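PDB 2PF5: tumor necrosis factor-inducible gene 6 protein from Homo sapiens, which transfers heavy chains from inter-alpha-inhibitor to hyaluronan, organising extracellular matrix during tissue remodelling, and binds matrix glycosaminoglycans through the Link domain crystallised here. Local coordinates for residues Y3-R8 against A90-P95; S9-L14 against V46-W51; G55-P60 against E86-Y91. One frame throughout, in Å; residues are numbered along the deposited sequence. Where two conformers were deposited one is given.

The chain is the Link module of the protein, an alpha/beta domain of the C-type lectin clan. Near its N terminus, strand 2-5 enters interaction 1, whose partner is the last strand, 89-93, so that this pairing closes a loop of almost the whole module. The chain continues directly into 9-14, which reaches 46-51 in interaction 2; that shorter loop, holding both helices, is nested inside the first. Interaction 3 follows in series, carrying 55-60 to 86-91 and ending on the same strand as interaction 1. Strand 50-51 lies between strands 56-61 and 89-93 in the sheet, and the Tyr91 hydroxyl, bonded to Ala48 O, touches all three contacts.

Interaction 1: residues Y3-R8 against A90-P95; sequences YHREAR and AYCYNP
Tyr3, His4 and Arg5 pair with Cys92, Tyr91 and Ala90 as two antiparallel strands, the N-terminal strand of the Link module lying along its last one and bringing the two ends of the domain together. Two hydrogen-bonded pairs flank a non-hydrogen-bonded one. Tyr3 N donates to Cys92 O at 2.9 Å and Cys92 N returns a bond to Tyr3 O; Arg5 and Ala90 exchange a second couple, in which Arg5 N lies 2.9 Å from Ala90 O. Between them the backbones of His4 and Tyr91 come together, CA to CA 4.8 Å.

On one face of the sheet Tyr3 lies across Cys92. With its CG between the backbone N and the carbonyl carbon (chi1 63°), the phenol folds back over the neighbouring strand, and Cys92 CB sits under the ring in a CH-pi contact, 3.8 Å from the centroid. The sulfur follows obliquely, with Cys92 SG 3.9 Å from Tyr3 CE1. Asn94 CB borders the ring at its edge, 4.1 Å from Tyr3 CE2.

The other face carries His4 and Tyr91. Their planes are inclined at 47° and make neither a stack nor a T-shape; the tightest approach is from His4 CB to Tyr91 CE2, 3.6 Å.

A second shell fixes these groups. A disulfide joins Cys92 to Cys23, tying strand 89-93 to helix 16-25. Just beyond that helix, Glu26 OE1 bonds the Tyr3 hydroxyl and salt-bridges Arg5 NE; in one of two Arg5 conformers a guanidinium face covers Tyr3 CE1. Asp89 OD2 holds the imidazole through NE2, while the Tyr91 hydroxyl bonds to Ala48 O. His4 CD2 rests 3.9 Å from Tyr91 OH.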
loop_
_atom_site.group_PDB
_atom_site.type_symbol
_atom_site.label_atom_id
_atom_site.label_comp_id
_atom_site.label_asym_id
_atom_site.label_seq_id
_atom_site.Cartn_x
_atom_site.Cartn_y
_atom_site.Cartn_z
ATOM N N TYR A 3 1.930 7.444 0.107
ATOM C CA TYR A 3 2.129 7.312 1.540
ATOM C C TYR A 3 1.444 6.077 2.100
ATOM O O TYR A 3 0.580 5.498 1.447
ATOM C CB TYR A 3 1.666 8.581 2.289
ATOM C CG TYR A 3 0.187 8.896 2.164
ATOM C CD1 TYR A 3 -0.738 8.367 3.072
ATOM C CD2 TYR A 3 -0.284 9.738 1.143
ATOM C CE1 TYR A 3 -2.092 8.662 2.959
ATOM C CE2 TYR A 3 -1.623 10.051 1.032
ATOM C CZ TYR A 3 -2.523 9.519 1.956
ATOM O OH TYR A 3 -3.869 9.819 1.869
ATOM N N HIS A 4 1.836 5.713 3.318
ATOM C CA HIS A 4 1.338 4.494 3.978
ATOM C C HIS A 4 0.276 4.883 4.999
ATOM O O HIS A 4 0.450 5.869 5.745
ATOM C CB HIS A 4 2.507 3.793 4.649
ATOM C CG HIS A 4 2.127 2.730 5.637
ATOM N ND1 HIS A 4 2.215 2.927 6.997
ATOM C CD2 HIS A 4 1.724 1.445 5.467
ATOM C CE1 HIS A 4 1.843 1.821 7.628
ATOM N NE2 HIS A 4 1.549 0.906 6.720
ATOM N N ARG A 5 -0.788 4.087 5.089
ATOM C CA ARG A 5 -1.826 4.333 6.097
ATOM C C ARG A 5 -2.254 3.016 6.758
ATOM O O ARG A 5 -2.391 1.988 6.084
ATOM C CB ARG A 5 -3.046 5.049 5.484
ATOM C CG ARG A 5 -2.898 6.555 5.174
ATOM C CD ARG A 5 -3.126 7.485 6.404
ATOM N NE ARG A 5 -2.935 8.913 6.111
ATOM C CZ ARG A 5 -1.768 9.560 6.029
ATOM N NH1 ARG A 5 -0.590 8.940 6.200
ATOM N NH2 ARG A 5 -1.775 10.849 5.744
ATOM N N GLU A 6 -2.438 3.064 8.076
ATOM C CA GLU A 6 -3.032 1.964 8.860
ATOM C C GLU A 6 -4.488 2.299 9.158
ATOM O O GLU A 6 -4.850 3.495 9.245
ATOM C CB GLU A 6 -2.376 1.900 10.230
ATOM C CG GLU A 6 -0.976 1.400 10.259
ATOM C CD GLU A 6 -0.510 1.207 11.676
ATOM O OE1 GLU A 6 -1.128 1.752 12.613
ATOM O OE2 GLU A 6 0.478 0.506 11.858
ATOM N N ALA A 7 -5.317 1.266 9.375
ATOM C CA ALA A 7 -6.583 1.472 10.097
ATOM C C ALA A 7 -6.363 2.178 11.449
ATOM O O ALA A 7 -5.327 2.005 12.098
ATOM C CB ALA A 7 -7.311 0.152 10.351
ATOM N N ARG A 8 -7.384 2.905 11.898
ATOM C CA ARG A 8 -7.397 3.518 13.236
ATOM C C ARG A 8 -7.078 2.447 14.294
ATOM O O ARG A 8 -6.378 2.716 15.259
ATOM C CB ARG A 8 -8.779 4.154 13.531
ATOM C CG ARG A 8 -8.856 5.016 14.790
ATOM C CD ARG A 8 -10.284 5.067 15.468
ATOM N NE ARG A 8 -10.717 3.716 15.777
ATOM C CZ ARG A 8 -10.372 3.038 16.862
ATOM N NH1 ARG A 8 -9.660 3.597 17.835
ATOM N NH2 ARG A 8 -10.782 1.788 16.985
ATOM N N ALA A 90 -2.498 0.088 3.834
ATOM C CA ALA A 90 -2.855 0.683 2.552
ATOM C C ALA A 90 -1.706 1.574 2.069
ATOM O O ALA A 90 -1.071 2.247 2.870
ATOM C CB ALA A 90 -4.130 1.515 2.687
ATOM N N TYR A 91 -1.466 1.557 0.763
ATOM C CA TYR A 91 -0.583 2.526 0.093
ATOM C C TYR A 91 -1.445 3.420 -0.771
ATOM O O TYR A 91 -2.102 2.947 -1.708
ATOM C CB TYR A 91 0.543 1.832 -0.717
ATOM C CG TYR A 91 1.571 1.326 0.232
ATOM C CD1 TYR A 91 1.577 -0.019 0.608
ATOM C CD2 TYR A 91 2.491 2.210 0.849
ATOM C CE1 TYR A 91 2.507 -0.501 1.539
ATOM C CE2 TYR A 91 3.412 1.745 1.791
ATOM C CZ TYR A 91 3.408 0.373 2.125
ATOM O OH TYR A 91 4.292 -0.123 3.055
ATOM N N CYS A 92 -1.486 4.704 -0.406
ATOM C CA CYS A 92 -2.297 5.695 -1.083
ATOM C C CYS A 92 -1.456 6.591 -2.011
ATOM O O CYS A 92 -0.289 6.889 -1.737
ATOM C CB CYS A 92 -2.959 6.620 -0.074
ATOM S SG CYS A 92 -4.075 5.855 1.121
ATOM N N TYR A 93 -2.111 7.066 -3.061
ATOM C CA TYR A 93 -1.562 8.102 -3.943
ATOM C C TYR A 93 -2.465 9.346 -3.926
ATOM O O TYR A 93 -3.661 9.273 -4.251
ATOM C CB TYR A 93 -1.400 7.571 -5.362
ATOM C CG TYR A 93 -0.847 8.649 -6.288
ATOM C CD1 TYR A 93 0.415 9.213 -6.044
ATOM C CD2 TYR A 93 -1.566 9.102 -7.379
ATOM C CE1 TYR A 93 0.933 10.229 -6.868
ATOM C CE2 TYR A 93 -1.041 10.132 -8.245
ATOM C CZ TYR A 93 0.222 10.652 -7.964
ATOM O OH TYR A 93 0.763 11.651 -8.746
ATOM N N ASN A 94 -1.897 10.479 -3.512
ATOM C CA ASN A 94 -2.609 11.762 -3.543
ATOM C C ASN A 94 -1.605 12.823 -4.006
ATOM O O ASN A 94 -0.867 13.329 -3.173
ATOM C CB ASN A 94 -3.115 12.115 -2.145
ATOM C CG ASN A 94 -4.144 13.217 -2.143
ATOM O OD1 ASN A 94 -4.044 14.200 -2.889
ATOM N ND2 ASN A 94 -5.117 13.093 -1.266
ATOM N N PRO A 95 -1.579 13.165 -5.306
ATOM C CA PRO A 95 -0.549 14.123 -5.814
ATOM C C PRO A 95 -0.757 15.594 -5.419
ATOM O O PRO A 95 -1.855 15.971 -5.005
ATOM C CB PRO A 95 -0.676 13.984 -7.328
ATOM C CG PRO A 95 -2.129 13.675 -7.539
ATOM C CD PRO A 95 -2.477 12.718 -6.387
#

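Interaction 2: residues S9-L14 against V46-W51; sequences SGKYKL and VCAAGW
Lys11 runs out fully extended toward the turn centred on Cys47, where its CE packs 4.2 Å from Ala48 CB. The ammonium stops 4.0 Å from Cys47 O as measured from Lys11 NZ, too long for a hydrogen bond. On the way its CE passes over one face of the next side chain, Tyr12, near the rim of that ring. Cys47 itself is the centre of an inverse gamma turn; its predicted disulfide partner, Cys68, belongs to the unmodelled residues 65-71.

Tyr12 carries the contact. Its CG is anti to the carbonyl carbon (chi1 -62°), and the phenol reaches across to the backbone at Ala48 and Ala49. There Ala49 N donates to Tyr12 OH at 3.0 Å, nearly straight at 162°. Ala49 O lies 3.1 Å from Tyr12 CE1, oblique to the ring, and Ala49 CB is 3.7 Å from Tyr12 OH. Asp89 OD1 takes the backbone N-H of Tyr12, and Trp88 meets the ring edge-to-face.

Beyond Lys13, Leu14 offers its carbonyl oxygen to the indole of Trp51 in strand 50-51. Trp51 NE1 donates to Leu14 O at 2.9 Å, with the oxygen in the indole plane but the bond bent to 135°; Glu86 O takes a weak second share of the same N-H.

Within the Link module, the hyaluronan-binding domain, the contact joins the loop between strand 2-5 and helix 16-25 to strand 50-51 and the residues leading into it. The phenol accepts a backbone N-H, and the indole adds to a Leu14 carbonyl already paired with Trp88; side chains thus bridge two backbones that do not pair with each other.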
loop_
_atom_site.group_PDB
_atom_site.type_symbol
_atom_site.label_atom_id
_atom_site.label_comp_id
_atom_site.label_asym_id
_atom_site.label_seq_id
_atom_site.Cartn_x
_atom_site.Cartn_y
_atom_site.Cartn_z
ATOM N N SER A 9 -7.588 1.224 14.086
ATOM C CA SER A 9 -7.484 0.145 15.089
ATOM C C SER A 9 -6.094 -0.512 15.118
ATOM O O SER A 9 -5.812 -1.324 15.998
ATOM C CB SER A 9 -8.561 -0.917 14.849
ATOM O OG SER A 9 -8.498 -1.337 13.483
ATOM N N GLY A 10 -5.242 -0.159 14.162
ATOM C CA GLY A 10 -3.834 -0.564 14.165
ATOM C C GLY A 10 -3.381 -1.261 12.898
ATOM O O GLY A 10 -4.052 -1.197 11.875
ATOM N N LYS A 11 -2.241 -1.951 12.999
ATOM C CA LYS A 11 -1.538 -2.552 11.873
ATOM C C LYS A 11 -2.310 -3.763 11.315
ATOM O O LYS A 11 -2.832 -4.576 12.096
ATOM C CB LYS A 11 -0.136 -2.992 12.336
ATOM C CG LYS A 11 0.721 -3.579 11.201
ATOM C CD LYS A 11 2.127 -3.957 11.701
ATOM C CE LYS A 11 3.058 -4.201 10.511
ATOM N NZ LYS A 11 4.455 -4.418 11.003
ATOM N N TYR A 12 -2.370 -3.843 9.992
ATOM C CA TYR A 12 -2.984 -4.949 9.227
ATOM C C TYR A 12 -4.443 -5.184 9.632
ATOM O O TYR A 12 -4.816 -6.262 10.129
ATOM C CB TYR A 12 -2.151 -6.252 9.328
ATOM C CG TYR A 12 -0.729 -6.189 8.757
ATOM C CD1 TYR A 12 -0.312 -5.155 7.897
ATOM C CD2 TYR A 12 0.177 -7.191 9.045
ATOM C CE1 TYR A 12 0.996 -5.122 7.393
ATOM C CE2 TYR A 12 1.467 -7.175 8.545
ATOM C CZ TYR A 12 1.870 -6.157 7.706
ATOM O OH TYR A 12 3.166 -6.191 7.234
ATOM N N LYS A 13 -5.263 -4.158 9.445
ATOM C CA LYS A 13 -6.661 -4.232 9.815
ATOM C C LYS A 13 -7.592 -3.692 8.709
ATOM O O LYS A 13 -8.785 -3.495 8.945
ATOM C CB LYS A 13 -6.858 -3.525 11.170
ATOM C CG LYS A 13 -6.692 -4.492 12.352
ATOM C CD LYS A 13 -6.122 -3.821 13.560
ATOM C CE LYS A 13 -5.856 -4.835 14.678
ATOM N NZ LYS A 13 -7.089 -5.510 15.200
ATOM N N LEU A 14 -7.062 -3.476 7.501
ATOM C CA LEU A 14 -7.891 -3.021 6.382
ATOM C C LEU A 14 -8.087 -4.106 5.334
ATOM O O LEU A 14 -7.121 -4.681 4.844
ATOM C CB LEU A 14 -7.305 -1.772 5.676
ATOM C CG LEU A 14 -7.116 -0.528 6.559
ATOM C CD1 LEU A 14 -6.138 0.416 5.835
ATOM C CD2 LEU A 14 -8.412 0.153 6.812
ATOM N N VAL A 46 8.885 1.553 3.775
ATOM C CA VAL A 46 7.990 1.212 4.891
ATOM C C VAL A 46 7.982 -0.319 5.018
ATOM O O VAL A 46 7.720 -1.008 4.044
ATOM C CB VAL A 46 6.522 1.683 4.666
ATOM C CG1 VAL A 46 5.696 1.404 5.913
ATOM C CG2 VAL A 46 6.432 3.174 4.306
ATOM N N CYS A 47 8.282 -0.833 6.207
ATOM C CA CYS A 47 8.266 -2.286 6.389
ATOM C C CYS A 47 6.872 -2.740 6.855
ATOM O O CYS A 47 6.696 -3.164 7.988
ATOM C CB CYS A 47 9.382 -2.764 7.323
ATOM S SG CYS A 47 9.625 -4.577 7.189
ATOM N N ALA A 48 5.896 -2.618 5.962
ATOM C CA ALA A 48 4.504 -2.973 6.261
ATOM C C ALA A 48 3.756 -3.242 4.975
ATOM O O ALA A 48 3.609 -2.348 4.119
ATOM C CB ALA A 48 3.805 -1.849 7.072
ATOM N N ALA A 49 3.267 -4.474 4.829
ATOM C CA ALA A 49 2.548 -4.858 3.630
ATOM C C ALA A 49 1.243 -4.056 3.580
ATOM O O ALA A 49 0.550 -3.921 4.604
ATOM C CB ALA A 49 2.257 -6.376 3.661
ATOM N N GLY A 50 0.905 -3.552 2.404
ATOM C CA GLY A 50 -0.333 -2.830 2.204
ATOM C C GLY A 50 -0.991 -3.110 0.872
ATOM O O GLY A 50 -0.315 -3.384 -0.111
ATOM N N TRP A 51 -2.320 -2.973 0.843
ATOM C CA TRP A 51 -3.088 -2.950 -0.396
ATOM C C TRP A 51 -2.673 -1.786 -1.319
ATOM O O TRP A 51 -2.381 -0.665 -0.866
ATOM C CB TRP A 51 -4.592 -2.819 -0.106
ATOM C CG TRP A 51 -5.193 -4.004 0.632
ATOM C CD1 TRP A 51 -5.558 -4.060 1.953
ATOM C CD2 TRP A 51 -5.520 -5.283 0.061
ATOM N NE1 TRP A 51 -6.087 -5.319 2.238
ATOM C CE2 TRP A 51 -6.070 -6.077 1.090
ATOM C CE3 TRP A 51 -5.395 -5.830 -1.228
ATOM C CZ2 TRP A 51 -6.523 -7.404 0.869
ATOM C CZ3 TRP A 51 -5.809 -7.167 -1.449
ATOM C CH2 TRP A 51 -6.380 -7.930 -0.396
#

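Interaction 3: residues G55-P60 against E86-Y91; sequences GRVGYP and ERWDAY
Val57 meets the Trp88 indole with CG1 over one face and CG2, on the same side, just beyond the rim at CD1, the two side chains crossing at about a right angle. From CB of Trp88 outward, CG comes first, 4.0 Å from Val57 CG1. The pyrrole carbon Trp88 CD1 presses on Val57 CG2 at 3.6 Å, while Val57 CG1 stands almost on the normal of the five-membered ring, 8° off it, as a CH-pi donor. Trp88 CD2 and CE2 lie 3.9 and 4.1 Å from that same Val57 CG1. NE1 turns to its own segment: Trp88 NE1 donates to Glu86 OE1 at 2.9 Å, the oxygen in the indole plane and met on its anti side. Glu86 OE1 is also salt-bridged to Arg81, so the carboxylate that fixes the indole's rotation is itself held.

In the Link-module sheet, strand 50-51 separates strands 56-61 and 89-93; the short strands 56-60 and 89-91 run at 77° to each other. Trp51 and Tyr78 meet Trp88 edge-to-face.

Further along, the Tyr91 ring is met obliquely: Gly58 O is 3.3 Å from Tyr91 CE1, and Pro60 CD, arriving from the opposite direction, lies 3.4 Å from Tyr91 OH, the hydroxyl bonded to Ala48 O.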
loop_
_atom_site.group_PDB
_atom_site.type_symbol
_atom_site.label_atom_id
_atom_site.label_comp_id
_atom_site.label_asym_id
_atom_site.label_seq_id
_atom_site.Cartn_x
_atom_site.Cartn_y
_atom_site.Cartn_z
ATOM N N GLY A 55 -5.726 -4.645 -6.259
ATOM C CA GLY A 55 -5.677 -5.627 -5.200
ATOM C C GLY A 55 -4.349 -6.327 -4.971
ATOM O O GLY A 55 -4.302 -7.361 -4.349
ATOM N N ARG A 56 -3.266 -5.757 -5.474
ATOM C CA ARG A 56 -1.935 -6.171 -5.072
ATOM C C ARG A 56 -1.619 -5.803 -3.625
ATOM O O ARG A 56 -2.118 -4.820 -3.132
ATOM C CB ARG A 56 -0.893 -5.558 -5.998
ATOM C CG ARG A 56 0.445 -6.256 -5.969
ATOM C CD ARG A 56 1.400 -5.834 -7.064
ATOM N NE ARG A 56 0.905 -6.155 -8.384
ATOM C CZ ARG A 56 0.896 -7.367 -8.882
ATOM N NH1 ARG A 56 1.393 -8.363 -8.185
ATOM N NH2 ARG A 56 0.416 -7.581 -10.085
ATOM N N VAL A 57 -0.772 -6.585 -2.965
ATOM C CA VAL A 57 -0.289 -6.232 -1.650
ATOM C C VAL A 57 1.230 -6.256 -1.748
ATOM O O VAL A 57 1.799 -7.126 -2.368
ATOM C CB VAL A 57 -0.793 -7.210 -0.587
ATOM C CG1 VAL A 57 -0.067 -6.998 0.770
ATOM C CG2 VAL A 57 -2.314 -7.045 -0.395
ATOM N N GLY A 58 1.897 -5.298 -1.124
ATOM C CA GLY A 58 3.350 -5.371 -1.101
ATOM C C GLY A 58 3.888 -4.253 -0.235
ATOM O O GLY A 58 3.137 -3.582 0.476
ATOM N N TYR A 59 5.200 -4.064 -0.279
ATOM C CA TYR A 59 5.777 -2.955 0.512
ATOM C C TYR A 59 7.143 -2.578 -0.014
ATOM O O TYR A 59 7.861 -3.439 -0.505
ATOM C CB TYR A 59 5.864 -3.290 2.005
ATOM C CG TYR A 59 6.677 -4.508 2.390
ATOM C CD1 TYR A 59 8.014 -4.383 2.795
ATOM C CD2 TYR A 59 6.095 -5.780 2.432
ATOM C CE1 TYR A 59 8.765 -5.498 3.197
ATOM C CE2 TYR A 59 6.851 -6.914 2.835
ATOM C CZ TYR A 59 8.169 -6.756 3.212
ATOM O OH TYR A 59 8.906 -7.846 3.608
ATOM N N PRO A 60 7.491 -1.275 0.092
ATOM C CA PRO A 60 8.753 -0.816 -0.492
ATOM C C PRO A 60 9.965 -0.906 0.433
ATOM O O PRO A 60 9.925 -0.400 1.577
ATOM C CB PRO A 60 8.453 0.656 -0.850
ATOM C CG PRO A 60 7.444 1.117 0.152
ATOM C CD PRO A 60 6.673 -0.154 0.627
ATOM N N GLU A 86 -8.642 -10.263 3.205
ATOM C CA GLU A 86 -7.408 -10.269 3.987
ATOM C C GLU A 86 -7.220 -8.862 4.558
ATOM O O GLU A 86 -7.657 -7.868 3.927
ATOM C CB GLU A 86 -6.203 -10.644 3.120
ATOM C CG GLU A 86 -6.145 -12.154 2.766
ATOM C CD GLU A 86 -4.944 -12.487 1.886
ATOM O OE1 GLU A 86 -4.147 -11.549 1.577
ATOM O OE2 GLU A 86 -4.801 -13.664 1.484
ATOM N N ARG A 87 -6.572 -8.755 5.713
ATOM C CA ARG A 87 -6.384 -7.434 6.367
ATOM C C ARG A 87 -4.902 -7.011 6.357
ATOM O O ARG A 87 -4.028 -7.702 6.874
ATOM C CB ARG A 87 -6.960 -7.426 7.795
ATOM C CG ARG A 87 -8.464 -7.705 7.831
ATOM C CD ARG A 87 -8.897 -7.983 9.241
ATOM N NE ARG A 87 -9.398 -6.745 9.812
ATOM C CZ ARG A 87 -9.649 -6.533 11.102
ATOM N NH1 ARG A 87 -10.128 -5.355 11.464
ATOM N NH2 ARG A 87 -9.410 -7.466 12.024
ATOM N N TRP A 88 -4.642 -5.866 5.730
ATOM C CA TRP A 88 -3.287 -5.370 5.542
ATOM C C TRP A 88 -3.341 -3.861 5.803
ATOM O O TRP A 88 -4.349 -3.338 6.261
ATOM C CB TRP A 88 -2.822 -5.637 4.107
ATOM C CG TRP A 88 -2.683 -7.144 3.730
ATOM C CD1 TRP A 88 -3.499 -7.870 2.895
ATOM C CD2 TRP A 88 -1.676 -8.054 4.195
ATOM N NE1 TRP A 88 -3.038 -9.174 2.779
ATOM C CE2 TRP A 88 -1.926 -9.315 3.573
ATOM C CE3 TRP A 88 -0.575 -7.930 5.057
ATOM C CZ2 TRP A 88 -1.104 -10.432 3.786
ATOM C CZ3 TRP A 88 0.232 -9.045 5.290
ATOM C CH2 TRP A 88 -0.030 -10.284 4.644
ATOM N N ASP A 89 -2.272 -3.144 5.460
ATOM C CA ASP A 89 -2.354 -1.698 5.510
ATOM C C ASP A 89 -2.776 -1.186 4.124
ATOM O O ASP A 89 -3.327 -1.944 3.307
ATOM C CB ASP A 89 -1.008 -1.127 6.006
ATOM C CG ASP A 89 -0.761 -1.404 7.482
ATOM O OD1 ASP A 89 -1.720 -1.695 8.256
ATOM O OD2 ASP A 89 0.417 -1.317 7.887
ATOM N N ALA A 90 -2.498 0.088 3.834
ATOM C CA ALA A 90 -2.855 0.683 2.552
ATOM C C ALA A 90 -1.706 1.574 2.069
ATOM O O ALA A 90 -1.071 2.247 2.870
ATOM C CB ALA A 90 -4.130 1.515 2.687
ATOM N N TYR A 91 -1.466 1.557 0.763
ATOM C CA TYR A 91 -0.583 2.526 0.093
ATOM C C TYR A 91 -1.445 3.420 -0.771
ATOM O O TYR A 91 -2.102 2.947 -1.708
ATOM C CB TYR A 91 0.543 1.832 -0.717
ATOM C CG TYR A 91 1.571 1.326 0.232
ATOM C CD1 TYR A 91 1.577 -0.019 0.608
ATOM C CD2 TYR A 91 2.491 2.210 0.849
ATOM C CE1 TYR A 91 2.507 -0.501 1.539
ATOM C CE2 TYR A 91 3.412 1.745 1.791
ATOM C CZ TYR A 91 3.408 0.373 2.125
ATOM O OH TYR A 91 4.292 -0.123 3.055
#